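Local structure of glutathione S-transferase enzyme with thioredoxin-like domain (Xenorhabdus nematophila, 4L8E) at residues Glu123-Gln131 with Leu181-Ala192. The protein binds glutathione, two molecules per subunit, and is probably a glutathione S-transferase that joins the thiol of this tripeptide to electrophilic substrates. Residues are numbered along the deposited sequence; the frame is centred on the assembly and turned at random.
Sequences EQLQWLFWQ and LGGNEYSIADIA
Leu128 and Ala189 face each other, CA atoms 4.4 Å apart, where two nearly parallel helices meet: the axes of 123-131 and 188-192 pass 8.3 Å apart at 17°. The loop before the second helix folds back beside the first. There Gly182, at positive phi, lays its CA against Glu123 CG and Trp127 CD1 (3.6 Å). Leu181 CD1 lies over one face of the Trp127 ring in a CH-pi contact, 4.0 Å from the six-membered ring centroid. In the ring plane, Trp127 NE1 donates to Glu123 OE2 (3.0 Å), which it meets from above the carboxylate plane. This bond helps set how the indole is turned. The small Ala189 lets its CB lie 3.5 Å from backbone Gln124 O. Leu128 spreads its two methyls, CD1 to Ala192 CB and CD2 to Ile188 CD1. Gln131 CG, anti to the backbone N (chi1 -170°), lies on Ala192 O; its OE1 accepts from Lys41 NZ, near a bound glutathione. Gln124 runs extended past Ser187; its NE2 donates to a water, its OE1 accepts from Ser115 N. Asp190 OD1 accepts from Leu181 N and Trp216 NE1. Ser187 OG caps Ala189 N, and Asp190 OD2 accepts from Ser187 N: this capping box opens helix 188-197 in the all-helical C-terminal domain of the glutathione transferase fold.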
ATOM      1  N   GLU A 123     -12.040   8.187   4.181  1.00 17.74           N
ATOM      2  CA  GLU A 123     -12.407   6.844   4.616  1.00 15.95           C
ATOM      3  C   GLU A 123     -12.180   5.822   3.514  1.00 17.81           C
ATOM      4  O   GLU A 123     -11.619   4.745   3.753  1.00 17.62           O
ATOM      5  CB  GLU A 123     -13.850   6.809   5.131  1.00 21.66           C
ATOM      6  CG  GLU A 123     -14.267   5.479   5.688  1.00 28.80           C
ATOM      7  CD  GLU A 123     -13.741   5.180   7.093  1.00 35.35           C
ATOM      8  OE1 GLU A 123     -13.159   6.083   7.761  1.00 33.49           O
ATOM      9  OE2 GLU A 123     -13.919   4.010   7.525  1.00 33.26           O
ATOM     10  N   GLN A 124     -12.592   6.153   2.290  1.00 15.03           N
ATOM     11  CA  GLN A 124     -12.339   5.280   1.149  1.00 13.36           C
ATOM     12  C   GLN A 124     -10.855   5.036   0.933  1.00 13.32           C
ATOM     13  O   GLN A 124     -10.444   3.915   0.706  1.00 14.33           O
ATOM     14  CB  GLN A 124     -12.987   5.869  -0.102  1.00 13.64           C
ATOM     15  CG  GLN A 124     -14.469   5.871  -0.001  1.00 15.62           C
ATOM     16  CD  GLN A 124     -15.149   6.713  -1.036  1.00 18.45           C
ATOM     17  OE1 GLN A 124     -14.534   7.579  -1.643  1.00 20.50           O
ATOM     18  NE2 GLN A 124     -16.444   6.485  -1.222  1.00 19.50           N
ATOM     19  N   LEU A 125     -10.048   6.087   1.031  1.00 14.16           N
ATOM     20  CA  LEU A 125      -8.630   5.965   0.758  1.00 14.30           C
ATOM     21  C   LEU A 125      -7.929   5.170   1.872  1.00 14.09           C
ATOM     22  O   LEU A 125      -7.001   4.410   1.605  1.00 12.70           O
ATOM     23  CB  LEU A 125      -8.001   7.344   0.590  1.00 15.17           C
ATOM     24  CG  LEU A 125      -8.370   8.069  -0.706  1.00 18.15           C
ATOM     25  CD1 LEU A 125      -7.906   9.496  -0.646  1.00 22.02           C
ATOM     26  CD2 LEU A 125      -7.763   7.335  -1.912  1.00 18.26           C
ATOM     27  N   GLN A 126      -8.369   5.339   3.112  1.00 14.68           N
ATOM     28  CA  GLN A 126      -7.812   4.560   4.201  1.00 11.54           C
ATOM     29  C   GLN A 126      -7.927   3.069   3.887  1.00 15.12           C
ATOM     30  O   GLN A 126      -6.993   2.292   4.061  1.00 14.53           O
ATOM     31  CB  GLN A 126      -8.569   4.925   5.481  1.00 15.11           C
ATOM     32  CG  GLN A 126      -8.463   4.015   6.631  1.00 18.91           C
ATOM     33  CD  GLN A 126      -9.449   4.472   7.693  1.00 21.75           C
ATOM     34  OE1 GLN A 126     -10.644   4.135   7.662  1.00 24.61           O
ATOM     35  NE2 GLN A 126      -8.986   5.317   8.571  1.00 14.52           N
ATOM     36  N   TRP A 127      -9.086   2.668   3.408  1.00 12.40           N
ATOM     37  CA  TRP A 127      -9.329   1.260   3.106  1.00 11.44           C
ATOM     38  C   TRP A 127      -8.613   0.796   1.837  1.00 13.37           C
ATOM     39  O   TRP A 127      -8.201  -0.356   1.757  1.00 12.89           O
ATOM     40  CB  TRP A 127     -10.842   0.954   3.099  1.00 13.71           C
ATOM     41  CG  TRP A 127     -11.400   0.968   4.473  1.00 13.60           C
ATOM     42  CD1 TRP A 127     -12.179   1.927   5.028  1.00 15.80           C
ATOM     43  CD2 TRP A 127     -11.174  -0.014   5.508  1.00 14.24           C
ATOM     44  NE1 TRP A 127     -12.470   1.607   6.346  1.00 16.89           N
ATOM     45  CE2 TRP A 127     -11.860   0.416   6.651  1.00 14.08           C
ATOM     46  CE3 TRP A 127     -10.474  -1.228   5.558  1.00 14.69           C
ATOM     47  CZ2 TRP A 127     -11.869  -0.320   7.845  1.00 18.37           C
ATOM     48  CZ3 TRP A 127     -10.488  -1.950   6.742  1.00 15.77           C
ATOM     49  CH2 TRP A 127     -11.180  -1.492   7.867  1.00 17.24           C
ATOM     50  N   LEU A 128      -8.481   1.671   0.834  1.00 12.59           N
ATOM     51  CA  LEU A 128      -7.594   1.384  -0.297  1.00 11.90           C
ATOM     52  C   LEU A 128      -6.168   1.084   0.162  1.00 12.69           C
ATOM     53  O   LEU A 128      -5.555   0.085  -0.259  1.00 11.98           O
ATOM     54  CB  LEU A 128      -7.610   2.542  -1.287  1.00 11.93           C
ATOM     55  CG  LEU A 128      -6.656   2.430  -2.485  1.00 14.05           C
ATOM     56  CD1 LEU A 128      -7.037   1.256  -3.370  1.00 15.57           C
ATOM     57  CD2 LEU A 128      -6.642   3.713  -3.283  1.00 13.45           C
ATOM     58  N   PHE A 129      -5.606   1.975   0.969  1.00 12.15           N
ATOM     59  CA  PHE A 129      -4.277   1.748   1.501  1.00 11.02           C
ATOM     60  C   PHE A 129      -4.201   0.451   2.315  1.00 12.14           C
ATOM     61  O   PHE A 129      -3.202  -0.294   2.228  1.00 12.23           O
ATOM     62  CB  PHE A 129      -3.781   2.968   2.306  1.00 11.57           C
ATOM     63  CG  PHE A 129      -3.188   4.048   1.454  1.00 12.39           C
ATOM     64  CD1 PHE A 129      -1.843   3.985   1.092  1.00 15.64           C
ATOM     65  CD2 PHE A 129      -3.942   5.140   1.032  1.00 13.86           C
ATOM     66  CE1 PHE A 129      -1.252   4.993   0.306  1.00 15.61           C
ATOM     67  CE2 PHE A 129      -3.376   6.139   0.253  1.00 13.75           C
ATOM     68  CZ  PHE A 129      -2.019   6.070  -0.102  1.00 14.29           C
ATOM     69  N   TRP A 130      -5.236   0.166   3.104  1.00 13.05           N
ATOM     70  CA  TRP A 130      -5.265  -1.057   3.916  1.00  9.88           C
ATOM     71  C   TRP A 130      -5.174  -2.285   2.998  1.00 10.46           C
ATOM     72  O   TRP A 130      -4.431  -3.235   3.283  1.00 12.00           O
ATOM     73  CB  TRP A 130      -6.528  -1.151   4.751  1.00 11.84           C
ATOM     74  CG  TRP A 130      -6.760  -2.462   5.430  1.00 11.10           C
ATOM     75  CD1 TRP A 130      -6.234  -2.879   6.610  1.00 12.80           C
ATOM     76  CD2 TRP A 130      -7.565  -3.541   4.946  1.00 13.63           C
ATOM     77  NE1 TRP A 130      -6.678  -4.143   6.915  1.00 15.75           N
ATOM     78  CE2 TRP A 130      -7.515  -4.563   5.910  1.00 12.43           C
ATOM     79  CE3 TRP A 130      -8.361  -3.717   3.822  1.00 13.18           C
ATOM     80  CZ2 TRP A 130      -8.209  -5.767   5.764  1.00 15.52           C
ATOM     81  CZ3 TRP A 130      -9.052  -4.917   3.678  1.00 13.00           C
ATOM     82  CH2 TRP A 130      -8.971  -5.920   4.635  1.00 14.62           C
ATOM     83  N   GLN A 131      -5.873  -2.215   1.871  1.00 12.71           N
ATOM     84  CA  GLN A 131      -5.825  -3.319   0.887  1.00 11.94           C
ATOM     85  C   GLN A 131      -4.432  -3.491   0.305  1.00 11.14           C
ATOM     86  O   GLN A 131      -3.910  -4.615   0.271  1.00 13.12           O
ATOM     87  CB  GLN A 131      -6.838  -3.131  -0.249  1.00 12.16           C
ATOM     88  CG  GLN A 131      -6.978  -4.342  -1.141  1.00 11.75           C
ATOM     89  CD  GLN A 131      -5.829  -4.516  -2.107  1.00 11.42           C
ATOM     90  OE1 GLN A 131      -5.410  -3.563  -2.746  1.00 13.49           O
ATOM     91  NE2 GLN A 131      -5.327  -5.764  -2.236  1.00 13.04           N
ATOM     92  N   LEU A 181     -16.972  -0.904   1.699  1.00 16.10           N
ATOM     93  CA  LEU A 181     -15.823  -0.785   2.560  1.00 16.77           C
ATOM     94  C   LEU A 181     -15.540   0.683   2.829  1.00 22.97           C
ATOM     95  O   LEU A 181     -15.184   1.428   1.917  1.00 33.77           O
ATOM     96  CB  LEU A 181     -14.601  -1.472   1.932  1.00 19.57           C
ATOM     97  CG  LEU A 181     -13.441  -1.691   2.886  1.00 21.18           C
ATOM     98  CD1 LEU A 181     -13.866  -2.389   4.172  1.00 20.75           C
ATOM     99  CD2 LEU A 181     -12.331  -2.482   2.151  1.00 20.76           C
ATOM    100  N   GLY A 182     -15.693   1.111   4.075  1.00 21.40           N
ATOM    101  CA  GLY A 182     -15.648   2.541   4.365  1.00 43.92           C
ATOM    102  C   GLY A 182     -16.618   3.452   3.577  1.00 41.08           C
ATOM    103  O   GLY A 182     -16.281   4.587   3.231  1.00 36.11           O
ATOM    104  N   GLY A 183     -17.836   2.996   3.305  1.00 20.93           N
ATOM    105  CA  GLY A 183     -18.835   3.920   2.812  1.00 26.68           C
ATOM    106  C   GLY A 183     -20.165   3.351   2.373  1.00 24.80           C
ATOM    107  O   GLY A 183     -20.410   2.148   2.432  1.00 21.77           O
ATOM    108  N   ASN A 184     -21.011   4.256   1.885  1.00 24.06           N
ATOM    109  CA  ASN A 184     -22.352   3.933   1.445  1.00 23.91           C
ATOM    110  C   ASN A 184     -22.411   3.540  -0.024  1.00 21.42           C
ATOM    111  O   ASN A 184     -23.460   3.094  -0.496  1.00 25.32           O
ATOM    112  CB  ASN A 184     -23.259   5.146   1.642  1.00 26.93           C
ATOM    113  CG  ASN A 184     -23.764   5.266   3.049  1.00 43.39           C
ATOM    114  OD1 ASN A 184     -23.795   4.285   3.791  1.00 41.79           O
ATOM    115  ND2 ASN A 184     -24.173   6.467   3.431  1.00 47.16           N
ATOM    116  N   GLU A 185     -21.311   3.733  -0.756  1.00 23.57           N
ATOM    117  CA  GLU A 185     -21.293   3.470  -2.188  1.00 25.41           C
ATOM    118  C   GLU A 185     -20.067   2.660  -2.598  1.00 17.39           C
ATOM    119  O   GLU A 185     -19.006   2.776  -1.989  1.00 20.42           O
ATOM    120  CB  GLU A 185     -21.290   4.785  -2.980  1.00 26.73           C
ATOM    121  CG  GLU A 185     -22.488   5.695  -2.721  1.00 38.70           C
ATOM    122  CD  GLU A 185     -23.807   5.086  -3.182  1.00 68.15           C
ATOM    123  OE1 GLU A 185     -23.778   4.203  -4.068  1.00 76.87           O
ATOM    124  OE2 GLU A 185     -24.873   5.488  -2.656  1.00 79.52           O
ATOM    125  N   TYR A 186     -20.236   1.847  -3.635  1.00 19.45           N
ATOM    126  CA  TYR A 186     -19.110   1.129  -4.250  1.00 20.08           C
ATOM    127  C   TYR A 186     -18.014   2.128  -4.627  1.00 18.54           C
ATOM    128  O   TYR A 186     -18.290   3.141  -5.268  1.00 19.66           O
ATOM    129  CB  TYR A 186     -19.605   0.407  -5.501  1.00 20.57           C
ATOM    130  CG  TYR A 186     -18.679  -0.643  -6.132  1.00 17.15           C
ATOM    131  CD1 TYR A 186     -18.276  -1.738  -5.423  1.00 15.92           C
ATOM    132  CD2 TYR A 186     -18.284  -0.558  -7.469  1.00 17.97           C
ATOM    133  CE1 TYR A 186     -17.468  -2.722  -5.980  1.00 18.84           C
ATOM    134  CE2 TYR A 186     -17.460  -1.543  -8.040  1.00 18.62           C
ATOM    135  CZ  TYR A 186     -17.085  -2.627  -7.297  1.00 20.08           C
ATOM    136  OH  TYR A 186     -16.288  -3.626  -7.818  1.00 21.30           O
ATOM    137  N   SER A 187     -16.773   1.839  -4.223  1.00 14.80           N
ATOM    138  CA  SER A 187     -15.652   2.731  -4.493  1.00 13.71           C
ATOM    139  C   SER A 187     -14.407   1.961  -4.863  1.00 13.01           C
ATOM    140  O   SER A 187     -14.387   0.731  -4.827  1.00 15.85           O
ATOM    141  CB  SER A 187     -15.349   3.626  -3.286  1.00 16.83           C
ATOM    142  OG  SER A 187     -14.540   2.967  -2.317  1.00 16.26           O
ATOM    143  N   ILE A 188     -13.337   2.693  -5.133  1.00 11.95           N
ATOM    144  CA  ILE A 188     -12.075   2.047  -5.458  1.00 12.26           C
ATOM    145  C   ILE A 188     -11.547   1.187  -4.304  1.00 11.80           C
ATOM    146  O   ILE A 188     -10.762   0.279  -4.539  1.00 14.00           O
ATOM    147  CB  ILE A 188     -10.990   3.040  -5.976  1.00 12.98           C
ATOM    148  CG1 ILE A 188     -10.690   4.129  -4.966  1.00 13.76           C
ATOM    149  CG2 ILE A 188     -11.383   3.619  -7.339  1.00 14.03           C
ATOM    150  CD1 ILE A 188      -9.575   5.053  -5.431  1.00 16.44           C
ATOM    151  N   ALA A 189     -12.000   1.435  -3.079  1.00 13.66           N
ATOM    152  CA  ALA A 189     -11.626   0.565  -1.948  1.00 11.51           C
ATOM    153  C   ALA A 189     -12.191  -0.850  -2.178  1.00 13.85           C
ATOM    154  O   ALA A 189     -11.491  -1.837  -2.026  1.00 15.98           O
ATOM    155  CB  ALA A 189     -12.119   1.137  -0.650  1.00 15.53           C
ATOM    156  N   ASP A 190     -13.452  -0.926  -2.562  1.00 12.70           N
ATOM    157  CA  ASP A 190     -14.089  -2.210  -2.821  1.00 12.67           C
ATOM    158  C   ASP A 190     -13.473  -2.901  -4.046  1.00 15.17           C
ATOM    159  O   ASP A 190     -13.264  -4.131  -4.065  1.00 15.08           O
ATOM    160  CB  ASP A 190     -15.578  -2.025  -3.065  1.00 15.74           C
ATOM    161  CG  ASP A 190     -16.274  -1.327  -1.939  1.00 16.87           C
ATOM    162  OD1 ASP A 190     -16.622  -2.001  -0.920  1.00 17.80           O
ATOM    163  OD2 ASP A 190     -16.501  -0.100  -2.088  1.00 16.47           O
ATOM    164  N   ILE A 191     -13.219  -2.116  -5.089  1.00 13.51           N
ATOM    165  CA  ILE A 191     -12.619  -2.643  -6.316  1.00 12.48           C
ATOM    166  C   ILE A 191     -11.244  -3.246  -6.015  1.00 14.22           C
ATOM    167  O   ILE A 191     -10.882  -4.290  -6.575  1.00 14.48           O
ATOM    168  CB  ILE A 191     -12.526  -1.538  -7.395  1.00 12.81           C
ATOM    169  CG1 ILE A 191     -13.931  -1.124  -7.860  1.00 14.74           C
ATOM    170  CG2 ILE A 191     -11.578  -1.959  -8.502  1.00 12.78           C
ATOM    171  CD1 ILE A 191     -13.945   0.164  -8.668  1.00 16.75           C
ATOM    172  N   ALA A 192     -10.484  -2.614  -5.126  1.00 13.92           N
ATOM    173  CA  ALA A 192      -9.170  -3.120  -4.760  1.00 12.64           C
ATOM    174  C   ALA A 192      -9.256  -4.449  -3.988  1.00 14.05           C
ATOM    175  O   ALA A 192      -8.430  -5.358  -4.198  1.00 13.33           O
ATOM    176  CB  ALA A 192      -8.405  -2.087  -3.948  1.00 12.71           C
TER
HETATM  177  O   HOH W   1     -17.878   4.075  -0.184  1.00 29.90           O